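Local coordinates for protein 1-deoxy-D-xylulose 5-phosphate reductoisomerase (Zymomonas mobilis, PDB 1R0K) that catalyses the NADPH-dependent rearrangement and reduction of 1-deoxy-D-xylulose 5-phosphate to 2-C-methyl-D-erythritol 4-phosphate in isoprenoid biosynthesis, using a divalent metal cation, at residues E221-F226 against E313-G318; P322-A327 against D355-A360. All coordinates share one frame; numbering follows the deposited sequence.

Interaction 1. Residues E221-F226 against E313-G318; sequences ELIEAF and ESIKSG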
ATOM      1  N   GLU B 221      13.329   1.911 -16.291  1.00 15.04           N
ATOM      2  CA  GLU B 221      12.173   1.565 -15.479  1.00 13.61           C
ATOM      3  C   GLU B 221      11.124   2.666 -15.571  1.00 12.25           C
ATOM      4  O   GLU B 221       9.927   2.396 -15.592  1.00 12.07           O
ATOM      5  CB  GLU B 221      12.597   1.356 -14.023  1.00 13.20           C
ATOM      6  CG  GLU B 221      13.218  -0.003 -13.780  1.00 12.26           C
ATOM      7  CD  GLU B 221      13.813  -0.136 -12.395  1.00 13.84           C
ATOM      8  OE1 GLU B 221      13.281   0.489 -11.461  1.00 10.77           O
ATOM      9  OE2 GLU B 221      14.804  -0.881 -12.244  1.00 16.93           O
ATOM     10  N   LEU B 222      11.578   3.912 -15.627  1.00 11.37           N
ATOM     11  CA  LEU B 222      10.670   5.044 -15.729  1.00 10.80           C
ATOM     12  C   LEU B 222       9.919   4.976 -17.050  1.00 12.42           C
ATOM     13  O   LEU B 222       8.713   5.227 -17.113  1.00 11.34           O
ATOM     14  CB  LEU B 222      11.455   6.352 -15.663  1.00 13.63           C
ATOM     15  CG  LEU B 222      10.656   7.626 -15.907  1.00 14.49           C
ATOM     16  CD1 LEU B 222       9.563   7.771 -14.858  1.00 14.17           C
ATOM     17  CD2 LEU B 222      11.599   8.820 -15.870  1.00 15.59           C
ATOM     18  N   ILE B 223      10.644   4.641 -18.110  1.00 11.01           N
ATOM     19  CA  ILE B 223      10.042   4.550 -19.425  1.00 12.45           C
ATOM     20  C   ILE B 223       8.984   3.457 -19.420  1.00 11.99           C
ATOM     21  O   ILE B 223       7.866   3.670 -19.876  1.00 12.99           O
ATOM     22  CB  ILE B 223      11.109   4.260 -20.498  1.00 14.26           C
ATOM     23  CG1 ILE B 223      12.029   5.476 -20.635  1.00 15.68           C
ATOM     24  CG2 ILE B 223      10.446   3.940 -21.834  1.00 13.92           C
ATOM     25  CD1 ILE B 223      13.194   5.266 -21.573  1.00 16.51           C
ATOM     26  N   GLU B 224       9.335   2.297 -18.878  1.00 11.63           N
ATOM     27  CA  GLU B 224       8.395   1.184 -18.804  1.00 12.78           C
ATOM     28  C   GLU B 224       7.161   1.560 -17.998  1.00 12.07           C
ATOM     29  O   GLU B 224       6.036   1.238 -18.388  1.00 10.81           O
ATOM     30  CB  GLU B 224       9.048  -0.022 -18.141  1.00 14.34           C
ATOM     31  CG  GLU B 224      10.205  -0.623 -18.893  1.00 19.73           C
ATOM     32  CD  GLU B 224      10.823  -1.777 -18.125  1.00 26.74           C
ATOM     33  OE1 GLU B 224      11.686  -1.516 -17.253  1.00 30.10           O
ATOM     34  OE2 GLU B 224      10.425  -2.935 -18.380  1.00 25.94           O
ATOM     35  N   ALA B 225       7.380   2.227 -16.865  1.00 10.64           N
ATOM     36  CA  ALA B 225       6.282   2.639 -15.995  1.00 11.33           C
ATOM     37  C   ALA B 225       5.341   3.587 -16.721  1.00 12.19           C
ATOM     38  O   ALA B 225       4.119   3.526 -16.560  1.00 10.90           O
ATOM     39  CB  ALA B 225       6.832   3.311 -14.744  1.00 10.59           C
ATOM     40  N   PHE B 226       5.918   4.474 -17.522  1.00 14.23           N
ATOM     41  CA  PHE B 226       5.126   5.442 -18.266  1.00 15.10           C
ATOM     42  C   PHE B 226       4.113   4.750 -19.180  1.00 14.32           C
ATOM     43  O   PHE B 226       2.962   5.174 -19.271  1.00 14.69           O
ATOM     44  CB  PHE B 226       6.051   6.339 -19.090  1.00 17.47           C
ATOM     45  CG  PHE B 226       5.321   7.310 -19.981  1.00 21.73           C
ATOM     46  CD1 PHE B 226       4.627   8.393 -19.442  1.00 22.71           C
ATOM     47  CD2 PHE B 226       5.292   7.125 -21.361  1.00 22.02           C
ATOM     48  CE1 PHE B 226       3.917   9.268 -20.260  1.00 27.42           C
ATOM     49  CE2 PHE B 226       4.583   7.991 -22.185  1.00 26.80           C
ATOM     50  CZ  PHE B 226       3.897   9.057 -21.629  1.00 28.38           C
ATOM     51  N   GLU B 313      13.896  12.917 -21.137  1.00 17.63           N
ATOM     52  CA  GLU B 313      13.807  13.596 -22.427  1.00 19.89           C
ATOM     53  C   GLU B 313      13.336  12.641 -23.520  1.00 18.68           C
ATOM     54  O   GLU B 313      12.544  13.013 -24.386  1.00 17.95           O
ATOM     55  CB  GLU B 313      15.163  14.207 -22.796  1.00 19.93           C
ATOM     56  CG  GLU B 313      15.691  15.166 -21.741  1.00 24.18           C
ATOM     57  CD  GLU B 313      17.010  15.809 -22.126  1.00 26.90           C
ATOM     58  OE1 GLU B 313      17.883  15.102 -22.672  1.00 26.69           O
ATOM     59  OE2 GLU B 313      17.178  17.022 -21.872  1.00 29.09           O
ATOM     60  N   SER B 314      13.811  11.403 -23.471  1.00 17.89           N
ATOM     61  CA  SER B 314      13.407  10.418 -24.462  1.00 18.28           C
ATOM     62  C   SER B 314      11.894  10.182 -24.390  1.00 18.19           C
ATOM     63  O   SER B 314      11.221  10.125 -25.421  1.00 18.05           O
ATOM     64  CB  SER B 314      14.163   9.104 -24.246  1.00 18.35           C
ATOM     65  OG  SER B 314      15.551   9.271 -24.500  1.00 18.89           O
ATOM     66  N   ILE B 315      11.357  10.053 -23.177  1.00 18.43           N
ATOM     67  CA  ILE B 315       9.920   9.833 -23.006  1.00 20.22           C
ATOM     68  C   ILE B 315       9.140  11.043 -23.511  1.00 20.99           C
ATOM     69  O   ILE B 315       8.165  10.898 -24.250  1.00 21.23           O
ATOM     70  CB  ILE B 315       9.540   9.606 -21.523  1.00 22.29           C
ATOM     71  CG1 ILE B 315      10.189   8.327 -21.007  1.00 22.87           C
ATOM     72  CG2 ILE B 315       8.024   9.523 -21.377  1.00 20.12           C
ATOM     73  CD1 ILE B 315       9.936   8.074 -19.536  1.00 26.71           C
ATOM     74  N   LYS B 316       9.571  12.233 -23.100  1.00 21.85           N
ATOM     75  CA  LYS B 316       8.918  13.470 -23.512  1.00 24.26           C
ATOM     76  C   LYS B 316       8.826  13.537 -25.025  1.00 24.70           C
ATOM     77  O   LYS B 316       7.772  13.846 -25.577  1.00 25.09           O
ATOM     78  CB  LYS B 316       9.693  14.685 -23.001  1.00 27.15           C
ATOM     79  CG  LYS B 316       9.682  14.838 -21.497  1.00 30.52           C
ATOM     80  CD  LYS B 316      10.417  16.099 -21.067  1.00 34.34           C
ATOM     81  CE  LYS B 316      10.349  16.287 -19.559  1.00 36.31           C
ATOM     82  NZ  LYS B 316      11.053  17.522 -19.113  1.00 37.73           N
ATOM     83  N   SER B 317       9.937  13.250 -25.694  1.00 25.20           N
ATOM     84  CA  SER B 317       9.970  13.275 -27.149  1.00 25.89           C
ATOM     85  C   SER B 317       9.172  12.103 -27.710  1.00 24.23           C
ATOM     86  O   SER B 317       8.549  12.211 -28.762  1.00 25.14           O
ATOM     87  CB  SER B 317      11.416  13.205 -27.642  1.00 27.39           C
ATOM     88  OG  SER B 317      12.189  14.246 -27.067  1.00 31.14           O
ATOM     89  N   GLY B 318       9.192  10.980 -27.000  1.00 22.10           N
ATOM     90  CA  GLY B 318       8.458   9.814 -27.453  1.00 19.46           C
ATOM     91  C   GLY B 318       9.026   9.250 -28.738  1.00 19.27           C
ATOM     92  O   GLY B 318      10.230   9.329 -28.984  1.00 16.85           O
TER
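Ile315 points from helix 307-317 into the surface of helix 216-229, where Leu222, Ile223 and Phe226 receive it in a buried helix-helix packing contact. It seats helix 307-317, which leads into the C-terminal helices, on the helix that also carries Glu221, predicted to bind the metal and the substrate. The two segments run in nearly the same direction, their axes 28° apart and 10.3 Å from each other at closest approach. A beta-branched side chain suits this place because its two arms serve different partners. The ethyl arm, CG1 anti to the carbonyl carbon (chi1 -64°), reaches between Leu222 and Ile223: Ile315 CD1 lies 3.7 Å from Leu222 CG and 3.5 Å from Ile223 CA, close against the backbone of the opposing helix. The methyl arm turns instead to Phe226. With an alanine here, both arms are gone, a gap is likely to open between the helices, and the Phe226 face would probably lose its CH-pi partner. Packing is tightest where Ile223 CG1 meets Ile315 CG1 at 3.4 Å. Over one face of the Phe226 ring, Ile315 CG2 stands 3.7 Å from the centroid, 14° off the ring normal.

Interaction 2. Residues P322-A327 against D355-A360; sequences PAVMNA and DHYTPA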
ATOM      1  N   PRO B 322      13.159   6.281 -26.967  1.00 17.48           N
ATOM      2  CA  PRO B 322      13.468   5.258 -25.961  1.00 17.16           C
ATOM      3  C   PRO B 322      14.221   4.060 -26.549  1.00 15.21           C
ATOM      4  O   PRO B 322      15.170   3.565 -25.951  1.00 14.93           O
ATOM      5  CB  PRO B 322      12.089   4.886 -25.425  1.00 18.09           C
ATOM      6  CG  PRO B 322      11.344   6.202 -25.517  1.00 18.63           C
ATOM      7  CD  PRO B 322      11.738   6.671 -26.899  1.00 18.42           C
ATOM      8  N   ALA B 323      13.800   3.597 -27.723  1.00 13.90           N
ATOM      9  CA  ALA B 323      14.469   2.467 -28.355  1.00 13.36           C
ATOM     10  C   ALA B 323      15.909   2.845 -28.697  1.00 14.41           C
ATOM     11  O   ALA B 323      16.833   2.048 -28.513  1.00 13.45           O
ATOM     12  CB  ALA B 323      13.717   2.042 -29.624  1.00 13.56           C
ATOM     13  N   VAL B 324      16.096   4.061 -29.198  1.00 13.37           N
ATOM     14  CA  VAL B 324      17.430   4.530 -29.564  1.00 13.09           C
ATOM     15  C   VAL B 324      18.302   4.616 -28.326  1.00 12.08           C
ATOM     16  O   VAL B 324      19.456   4.199 -28.341  1.00 13.41           O
ATOM     17  CB  VAL B 324      17.373   5.923 -30.241  1.00 12.67           C
ATOM     18  CG1 VAL B 324      18.779   6.460 -30.466  1.00 14.47           C
ATOM     19  CG2 VAL B 324      16.628   5.821 -31.564  1.00 13.35           C
ATOM     20  N   MET B 325      17.743   5.153 -27.248  1.00 12.49           N
ATOM     21  CA  MET B 325      18.490   5.278 -26.001  1.00 13.95           C
ATOM     22  C   MET B 325      18.934   3.910 -25.494  1.00 13.79           C
ATOM     23  O   MET B 325      20.087   3.731 -25.098  1.00 15.76           O
ATOM     24  CB  MET B 325      17.634   5.953 -24.932  1.00 14.09           C
ATOM     25  CG  MET B 325      18.357   6.162 -23.613  1.00 15.99           C
ATOM     26  SD  MET B 325      17.249   6.780 -22.337  1.00 15.38           S
ATOM     27  CE  MET B 325      16.529   5.251 -21.772  1.00 20.68           C
ATOM     28  N   ASN B 326      18.013   2.951 -25.508  1.00 13.45           N
ATOM     29  CA  ASN B 326      18.315   1.602 -25.035  1.00 14.76           C
ATOM     30  C   ASN B 326      19.413   0.944 -25.860  1.00 14.45           C
ATOM     31  O   ASN B 326      20.362   0.385 -25.307  1.00 16.39           O
ATOM     32  CB  ASN B 326      17.066   0.723 -25.078  1.00 14.78           C
ATOM     33  CG  ASN B 326      17.343  -0.687 -24.605  1.00 18.47           C
ATOM     34  OD1 ASN B 326      17.632  -0.912 -23.429  1.00 16.27           O
ATOM     35  ND2 ASN B 326      17.266  -1.648 -25.525  1.00 15.81           N
ATOM     36  N   ALA B 327      19.286   1.005 -27.182  1.00 12.63           N
ATOM     37  CA  ALA B 327      20.285   0.406 -28.060  1.00 12.80           C
ATOM     38  C   ALA B 327      21.649   1.062 -27.873  1.00 12.01           C
ATOM     39  O   ALA B 327      22.662   0.375 -27.783  1.00 14.22           O
ATOM     40  CB  ALA B 327      19.847   0.521 -29.515  1.00 12.18           C
ATOM     41  N   ASP B 355      20.892  12.486 -30.099  1.00 26.32           N
ATOM     42  CA  ASP B 355      20.833  13.732 -30.852  1.00 29.26           C
ATOM     43  C   ASP B 355      21.065  13.519 -32.344  1.00 29.38           C
ATOM     44  O   ASP B 355      20.440  14.173 -33.173  1.00 29.80           O
ATOM     45  CB  ASP B 355      21.869  14.737 -30.338  1.00 30.78           C
ATOM     46  CG  ASP B 355      21.552  15.250 -28.948  1.00 33.30           C
ATOM     47  OD1 ASP B 355      20.360  15.454 -28.641  1.00 35.81           O
ATOM     48  OD2 ASP B 355      22.501  15.469 -28.170  1.00 35.41           O
ATOM     49  N   HIS B 356      21.952  12.590 -32.678  1.00 29.31           N
ATOM     50  CA  HIS B 356      22.309  12.324 -34.070  1.00 29.13           C
ATOM     51  C   HIS B 356      21.357  11.425 -34.862  1.00 27.27           C
ATOM     52  O   HIS B 356      21.149  11.640 -36.058  1.00 25.45           O
ATOM     53  CB  HIS B 356      23.729  11.742 -34.111  1.00 32.82           C
ATOM     54  CG  HIS B 356      24.282  11.574 -35.492  1.00 37.47           C
ATOM     55  ND1 HIS B 356      23.816  10.621 -36.373  1.00 40.66           N
ATOM     56  CD2 HIS B 356      25.274  12.231 -36.139  1.00 39.48           C
ATOM     57  CE1 HIS B 356      24.498  10.699 -37.502  1.00 39.94           C
ATOM     58  NE2 HIS B 356      25.387  11.668 -37.387  1.00 40.38           N
ATOM     59  N   TYR B 357      20.784  10.421 -34.207  1.00 23.37           N
ATOM     60  CA  TYR B 357      19.885   9.492 -34.883  1.00 21.52           C
ATOM     61  C   TYR B 357      18.462   9.629 -34.361  1.00 21.83           C
ATOM     62  O   TYR B 357      18.155   9.232 -33.240  1.00 20.43           O
ATOM     63  CB  TYR B 357      20.385   8.058 -34.693  1.00 18.54           C
ATOM     64  CG  TYR B 357      19.512   7.011 -35.347  1.00 17.91           C
ATOM     65  CD1 TYR B 357      19.213   7.073 -36.708  1.00 17.84           C
ATOM     66  CD2 TYR B 357      18.983   5.955 -34.603  1.00 15.62           C
ATOM     67  CE1 TYR B 357      18.403   6.105 -37.312  1.00 16.83           C
ATOM     68  CE2 TYR B 357      18.183   4.985 -35.197  1.00 16.75           C
ATOM     69  CZ  TYR B 357      17.897   5.066 -36.549  1.00 16.33           C
ATOM     70  OH  TYR B 357      17.115   4.099 -37.134  1.00 18.38           O
ATOM     71  N   THR B 358      17.591  10.183 -35.195  1.00 24.22           N
ATOM     72  CA  THR B 358      16.203  10.406 -34.815  1.00 23.61           C
ATOM     73  C   THR B 358      15.217   9.856 -35.843  1.00 23.71           C
ATOM     74  O   THR B 358      14.573  10.614 -36.564  1.00 22.69           O
ATOM     75  CB  THR B 358      15.953  11.904 -34.635  1.00 26.20           C
ATOM     76  OG1 THR B 358      16.374  12.594 -35.817  1.00 28.60           O
ATOM     77  CG2 THR B 358      16.738  12.437 -33.439  1.00 26.05           C
ATOM     78  N   PRO B 359      15.077   8.523 -35.911  1.00 22.86           N
ATOM     79  CA  PRO B 359      14.166   7.873 -36.857  1.00 22.14           C
ATOM     80  C   PRO B 359      12.688   8.111 -36.528  1.00 22.16           C
ATOM     81  O   PRO B 359      12.354   8.664 -35.480  1.00 18.82           O
ATOM     82  CB  PRO B 359      14.553   6.405 -36.738  1.00 23.03           C
ATOM     83  CG  PRO B 359      14.881   6.287 -35.280  1.00 21.44           C
ATOM     84  CD  PRO B 359      15.714   7.526 -35.030  1.00 21.70           C
ATOM     85  N   ALA B 360      11.809   7.688 -37.432  1.00 21.55           N
ATOM     86  CA  ALA B 360      10.375   7.857 -37.234  1.00 22.73           C
ATOM     87  C   ALA B 360       9.850   6.879 -36.190  1.00 23.07           C
ATOM     88  O   ALA B 360      10.490   5.870 -35.892  1.00 23.33           O
ATOM     89  CB  ALA B 360       9.644   7.653 -38.561  1.00 22.63           C
TER
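In the helical C-terminal domain, Val324 of helix 321-337 meets Tyr357 and Pro359, which lie on the chain just beyond the end of helix 345-356. Tyr357 is the first residue to leave helical geometry, and from there the chain runs on in extended form, bringing both rings beside the neighbouring helix. Most of the touching is done by one methyl group. Val324 CG2 lies 3.8 Å from Tyr357 CD2 and 4.0 Å from Pro359 CD, with Tyr357 CE2 also 4.0 Å from it, so that the methyl fits where the two rings come together. Val324 CG1, anti to the backbone N (chi1 173°), lies near the backbone of the other segment, 4.0 Å from Tyr357 O. Tyr357 in turn has CG anti to the backbone N (chi1 179°), which carries the ring back alongside the following residues; Pro359 CD sits over the centre of one face of the Tyr357 ring, 3.4 Å above its plane. The proline ring thus lies against the aromatic face within its own segment and also offers CD and CG to the valine. Around this group, Val324 also touches Thr353 and Leu354 of helix 345-356, and Tyr357 reaches Glu374 of helix 365-385. A compact branched residue suits the buried helix face, whereas tyrosine and proline suit a partly exposed cover. Since the side chains meet through carbon atoms, and the one oxygen nearby only lies against a methyl, the contact implies an association resting on complementary shape and the exclusion of water, with little demand for a fixed direction.

Helix 321-337 connects the two contacts: it follows helix 307-317 in the chain, and its Pro322 and Met325 pack on Ile223 of interaction 1, while Val324 belongs to interaction 2. The centres lie about 12 Å apart. Interaction 1 is the deeper and larger, burying 214 Å² against 109 Å², and joins two regular helices, one of which carries a predicted metal ligand. Interaction 2 lies farther from the middle of the chain, away from the annotated sites, and sets a helix against a loop. Both are apolar, but in the inner contact one isoleucine enters among two aliphatic residues and a ring face, whereas in the outer a valine meets two rings of a loop.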